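Local coordinates for protein endonuclease and methylase LlaGI (Lactococcus lactis, PDB 5FFJ) that recognises a specific DNA sequence and couples a methyltransferase and a helicase-like ATPase with a nuclease, absent from this construct, in one restriction-modification polypeptide, at residues W1068-S1073 / T1150-Y1155; L1213-Y1218 / R1227-V1232. All blocks are in the same frame, centred on the assembly; numbering follows the deposited sequence.

All four segments belong to the C-terminal specificity domain, the part of a Type ISP enzyme that reads the DNA sequence, and they follow one another along the chain: contact 1 is complete before contact 2 begins. Their centres lie about 25 Å apart and their nearest atoms about 15 Å apart, so the two do not touch. Contact 1 pairs the edge strand of a four-stranded mixed sheet with its neighbour and is buried; contact 2 is a small two-stranded hairpin, partly buried. The nearest atom of contact 1 is about 6 Å from the bound nucleic acid and that of contact 2 about 10 Å, so neither touches the DNA in this complex.

Contact 1. Residues W1068-S1073 / T1150-Y1155; sequences WVSNFS and TKKYLY
Lys1152 reaches across Phe1072 with its aliphatic chain. CB rests against the backbone, 3.5 Å from Asn1071 O. CG, placed beside the backbone N by a chi1 of -73°, stands over the CD1-CE1 side of the Phe1072 ring. CD arches away from the ring, nearer Ser1070 OG, and the extended chain carries CE over the same face, toward CE2: it is 3.7 Å from the ring centroid and 21° off the normal, a CH-pi contact. NZ then continues past the ring to a salt bridge with Asp1366, whose carboxylate also accepts from Phe1072 N. That one acidic residue therefore ties down both partners of the CH-pi pair. The CG2 methyl of Thr1150 approaches the same ring at CE1 and CZ, 3.8 Å from CZ.

The backbones pair as antiparallel strands. Asn1071 and Tyr1153 form the hydrogen-bonded pair, with Asn1071 N to Tyr1153 O at 2.9 Å and Tyr1153 N to Asn1071 O at 2.7 Å. A further bond, from Tyr1155 N to Val1069 O (2.9 Å), is nearly straight at 171°. Next to it Val1069 CG1 lies 3.5 Å from Leu1154 CD1. Where the edge strand ends, Asn1071 OD1 accepts from Ser1073 N, an Asx turn, and Phe1072 O sits in the plane of the Tyr1153 ring at its edge, 3.2 Å from CD2.

Strand 1070-1071 is an outermost strand of the four-stranded sheet, entered from helix 1066-1069 and left into helix 1074-1096, while strand 1150-1155 pairs on its other side with strand 1141-1147.

Contact 2. Residues L1213-Y1218 / R1227-V1232; sequences LPRFTY and RTDNIV
Phe1216 is overlapped on one ring face by Arg1227, whose guanidinium lies almost parallel to it: the planes are 11° apart and the centres 4.1 Å. Bends at chi2 (-89°) and chi3 (-66°) fold the arginine back over the ring, so that CD also meets this face, 3.6 Å from the centroid, while CG packs against Tyr1218 CE1 at 3.5 Å. The opposite face of Phe1216 receives Arg1215 CG over its centre, which sandwiches the ring between two arginine chains. At the ring edge Asp1229 OD1 comes within 3.3 Å of Phe1216 CE1, and the same oxygen makes a long salt bridge of 3.5 Å with Arg1215 NH1. NH2 of Arg1215 has a second acidic partner, Asp1234.

The strands themselves are joined by backbone bonds, Thr1217 N to Thr1228 O at 3.0 Å and a weak return bond from Thr1228 N to Thr1217 O. Asn1230 extends the pairing beyond the strands: its N donates to Arg1215 O, and its ND2 donates to Pro1214 O at 3.0 Å, with that oxygen nearly in the amide plane. ND2 also donates to Val1056 O and OD1 is hydrogen-bonded to Ser1055 OG, so the amide links the hairpin to the neighbouring loop.

Chemically, Arg1227 stacks on Phe1216 as a cation-pi pair, and the carboxylates of Asp1229 and Asp1234 probably offset the positive charge of Arg1215 beside the same ring.

Contact 1. Residues W1068-S1073 / T1150-Y1155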
# COMPACT_ATOMS: atom_id res chain seq x y z
N TRP A 1068 11.48 17.75 -9.56
CA TRP A 1068 11.24 19.16 -9.87
C TRP A 1068 12.54 19.94 -9.99
O TRP A 1068 12.74 20.70 -10.93
CB TRP A 1068 10.36 19.80 -8.79
CG TRP A 1068 8.97 19.25 -8.71
CD1 TRP A 1068 8.55 18.17 -7.98
CD2 TRP A 1068 7.81 19.76 -9.37
NE1 TRP A 1068 7.20 17.98 -8.16
CE2 TRP A 1068 6.72 18.95 -9.00
CE3 TRP A 1068 7.58 20.84 -10.24
CZ2 TRP A 1068 5.43 19.16 -9.47
CZ3 TRP A 1068 6.30 21.05 -10.70
CH2 TRP A 1068 5.24 20.22 -10.32
N VAL A 1069 13.42 19.73 -9.01
CA VAL A 1069 14.56 20.62 -8.80
C VAL A 1069 15.82 20.20 -9.56
O VAL A 1069 16.71 21.02 -9.79
CB VAL A 1069 14.85 20.71 -7.27
CG1 VAL A 1069 16.28 20.30 -6.92
CG2 VAL A 1069 14.56 22.12 -6.77
N SER A 1070 15.89 18.93 -9.97
CA SER A 1070 17.04 18.41 -10.71
C SER A 1070 16.61 17.75 -12.02
O SER A 1070 15.54 17.16 -12.10
CB SER A 1070 17.82 17.41 -9.86
OG SER A 1070 17.42 16.08 -10.14
N ASN A 1071 17.48 17.83 -13.03
CA ASN A 1071 17.17 17.32 -14.36
C ASN A 1071 18.40 17.36 -15.27
O ASN A 1071 19.33 18.13 -15.05
CB ASN A 1071 16.01 18.11 -14.98
CG ASN A 1071 15.53 17.54 -16.30
OD1 ASN A 1071 16.32 17.04 -17.11
ND2 ASN A 1071 14.23 17.64 -16.55
N PHE A 1072 18.38 16.52 -16.30
CA PHE A 1072 19.43 16.51 -17.32
C PHE A 1072 19.43 17.79 -18.17
O PHE A 1072 20.49 18.30 -18.53
CB PHE A 1072 19.27 15.30 -18.24
CG PHE A 1072 19.86 14.03 -17.69
CD1 PHE A 1072 21.23 13.92 -17.47
CD2 PHE A 1072 19.06 12.93 -17.43
CE1 PHE A 1072 21.78 12.76 -16.98
CE2 PHE A 1072 19.61 11.76 -16.93
CZ PHE A 1072 20.97 11.67 -16.71
N SER A 1073 18.24 18.29 -18.48
CA SER A 1073 18.10 19.50 -19.29
C SER A 1073 18.04 20.74 -18.40
O SER A 1073 17.15 20.86 -17.56
CB SER A 1073 16.86 19.43 -20.17
OG SER A 1073 16.63 20.67 -20.83
N THR A 1150 27.52 10.57 -13.42
CA THR A 1150 26.30 11.20 -13.91
C THR A 1150 26.12 12.58 -13.29
O THR A 1150 25.84 12.69 -12.09
CB THR A 1150 25.05 10.35 -13.59
OG1 THR A 1150 25.28 8.99 -13.96
CG2 THR A 1150 23.82 10.90 -14.33
N LYS A 1151 26.31 13.61 -14.10
CA LYS A 1151 26.11 14.98 -13.64
C LYS A 1151 24.88 15.59 -14.32
O LYS A 1151 24.79 15.65 -15.55
CB LYS A 1151 27.36 15.84 -13.89
CG LYS A 1151 27.71 16.13 -15.34
CD LYS A 1151 29.05 16.85 -15.41
CE LYS A 1151 29.44 17.21 -16.83
NZ LYS A 1151 30.90 17.51 -16.94
N LYS A 1152 23.93 16.00 -13.49
CA LYS A 1152 22.70 16.64 -13.93
C LYS A 1152 22.74 18.12 -13.59
O LYS A 1152 23.65 18.58 -12.89
CB LYS A 1152 21.48 16.01 -13.25
CG LYS A 1152 21.11 14.62 -13.75
CD LYS A 1152 19.88 14.10 -13.01
CE LYS A 1152 19.24 12.93 -13.73
NZ LYS A 1152 18.01 12.49 -13.03
N TYR A 1153 21.75 18.86 -14.07
CA TYR A 1153 21.56 20.25 -13.67
C TYR A 1153 20.70 20.32 -12.42
O TYR A 1153 19.74 19.56 -12.28
CB TYR A 1153 20.93 21.06 -14.80
CG TYR A 1153 21.91 21.41 -15.90
CD1 TYR A 1153 22.71 22.54 -15.80
CD2 TYR A 1153 22.03 20.61 -17.03
CE1 TYR A 1153 23.60 22.87 -16.80
CE2 TYR A 1153 22.93 20.94 -18.03
CZ TYR A 1153 23.71 22.07 -17.91
OH TYR A 1153 24.60 22.40 -18.90
N LEU A 1154 21.04 21.23 -11.52
CA LEU A 1154 20.38 21.36 -10.23
C LEU A 1154 20.01 22.81 -9.96
O LEU A 1154 20.82 23.71 -10.14
CB LEU A 1154 21.28 20.82 -9.11
CG LEU A 1154 21.04 21.33 -7.69
CD1 LEU A 1154 19.71 20.85 -7.15
CD2 LEU A 1154 22.18 20.92 -6.77
N TYR A 1155 18.77 23.01 -9.52
CA TYR A 1155 18.35 24.31 -9.01
C TYR A 1155 18.69 24.36 -7.52
O TYR A 1155 17.88 23.99 -6.67
CB TYR A 1155 16.86 24.54 -9.25
CG TYR A 1155 16.34 25.87 -8.76
CD1 TYR A 1155 16.77 27.06 -9.33
CD2 TYR A 1155 15.41 25.95 -7.73
CE1 TYR A 1155 16.30 28.29 -8.89
CE2 TYR A 1155 14.93 27.16 -7.28
CZ TYR A 1155 15.38 28.33 -7.86
OH TYR A 1155 14.90 29.54 -7.41

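Contact 2. Residues L1213-Y1218 / R1227-V1232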
# COMPACT_ATOMS: atom_id res chain seq x y z
N LEU A 1213 34.66 15.51 1.13
CA LEU A 1213 35.78 16.17 1.78
C LEU A 1213 36.36 17.25 0.87
O LEU A 1213 37.23 16.97 0.05
CB LEU A 1213 36.85 15.13 2.14
CG LEU A 1213 36.33 14.07 3.10
CD1 LEU A 1213 37.10 12.78 2.97
CD2 LEU A 1213 36.39 14.58 4.53
N PRO A 1214 35.86 18.49 1.00
CA PRO A 1214 36.23 19.55 0.06
C PRO A 1214 37.69 19.95 0.14
O PRO A 1214 38.31 19.87 1.20
CB PRO A 1214 35.33 20.71 0.48
CG PRO A 1214 35.05 20.47 1.92
CD PRO A 1214 34.99 18.99 2.08
N ARG A 1215 38.24 20.39 -0.99
CA ARG A 1215 39.61 20.87 -1.06
C ARG A 1215 39.66 22.32 -0.60
O ARG A 1215 40.66 22.76 -0.02
CB ARG A 1215 40.15 20.74 -2.49
CG ARG A 1215 41.54 21.32 -2.71
CD ARG A 1215 42.59 20.59 -1.89
NE ARG A 1215 43.93 21.12 -2.14
CZ ARG A 1215 44.44 22.19 -1.53
NH1 ARG A 1215 43.73 22.87 -0.64
NH2 ARG A 1215 45.67 22.59 -1.82
N PHE A 1216 38.57 23.04 -0.84
CA PHE A 1216 38.49 24.46 -0.51
C PHE A 1216 37.19 24.79 0.22
O PHE A 1216 36.19 24.09 0.08
CB PHE A 1216 38.58 25.31 -1.78
CG PHE A 1216 39.87 25.17 -2.53
CD1 PHE A 1216 41.08 25.22 -1.87
CD2 PHE A 1216 39.87 24.99 -3.90
CE1 PHE A 1216 42.27 25.09 -2.56
CE2 PHE A 1216 41.05 24.85 -4.60
CZ PHE A 1216 42.25 24.90 -3.93
N THR A 1217 37.23 25.86 1.00
CA THR A 1217 36.02 26.46 1.57
C THR A 1217 36.03 27.95 1.24
O THR A 1217 37.09 28.58 1.21
CB THR A 1217 35.93 26.25 3.08
OG1 THR A 1217 37.17 26.60 3.70
CG2 THR A 1217 35.60 24.81 3.40
N TYR A 1218 34.84 28.51 1.01
CA TYR A 1218 34.72 29.90 0.56
C TYR A 1218 34.02 30.78 1.59
O TYR A 1218 33.36 30.29 2.50
CB TYR A 1218 33.97 29.96 -0.77
CG TYR A 1218 34.77 29.43 -1.94
CD1 TYR A 1218 35.61 30.27 -2.66
CD2 TYR A 1218 34.68 28.10 -2.32
CE1 TYR A 1218 36.34 29.80 -3.72
CE2 TYR A 1218 35.41 27.62 -3.39
CZ TYR A 1218 36.24 28.47 -4.09
OH TYR A 1218 36.98 28.00 -5.15
N ARG A 1227 38.73 32.38 -0.66
CA ARG A 1227 39.26 31.03 -0.82
C ARG A 1227 40.11 30.62 0.37
O ARG A 1227 41.01 31.35 0.78
CB ARG A 1227 40.09 30.94 -2.11
CG ARG A 1227 39.78 29.73 -2.97
CD ARG A 1227 40.63 28.53 -2.61
NE ARG A 1227 42.05 28.75 -2.88
CZ ARG A 1227 42.59 28.73 -4.10
NH1 ARG A 1227 41.84 28.52 -5.16
NH2 ARG A 1227 43.89 28.93 -4.24
N THR A 1228 39.83 29.44 0.92
CA THR A 1228 40.55 28.93 2.07
C THR A 1228 40.92 27.47 1.86
O THR A 1228 40.10 26.67 1.42
CB THR A 1228 39.71 29.04 3.36
OG1 THR A 1228 39.18 30.37 3.48
CG2 THR A 1228 40.55 28.73 4.58
N ASP A 1229 42.17 27.13 2.17
CA ASP A 1229 42.62 25.75 2.11
C ASP A 1229 41.99 24.93 3.23
O ASP A 1229 42.22 25.20 4.40
CB ASP A 1229 44.15 25.67 2.20
CG ASP A 1229 44.84 26.18 0.95
OD1 ASP A 1229 44.17 26.31 -0.10
OD2 ASP A 1229 46.06 26.44 1.02
N ASN A 1230 41.18 23.94 2.85
CA ASN A 1230 40.57 23.05 3.83
C ASN A 1230 41.51 21.91 4.20
O ASN A 1230 41.19 21.07 5.05
CB ASN A 1230 39.25 22.48 3.30
CG ASN A 1230 38.44 21.77 4.38
OD1 ASN A 1230 38.28 22.28 5.49
ND2 ASN A 1230 37.95 20.58 4.06
N ILE A 1231 42.68 21.87 3.57
CA ILE A 1231 43.67 20.84 3.82
C ILE A 1231 45.05 21.42 3.50
O ILE A 1231 45.16 22.35 2.70
CB ILE A 1231 43.40 19.57 2.97
CG1 ILE A 1231 44.40 18.46 3.31
CG2 ILE A 1231 43.44 19.90 1.49
CD1 ILE A 1231 44.03 17.12 2.72
N VAL A 1232 46.09 20.87 4.12
CA VAL A 1232 47.44 21.42 3.99
C VAL A 1232 47.86 21.63 2.53
O VAL A 1232 48.08 22.76 2.11
CB VAL A 1232 48.48 20.50 4.65
CG1 VAL A 1232 49.89 21.06 4.46
CG2 VAL A 1232 48.18 20.33 6.13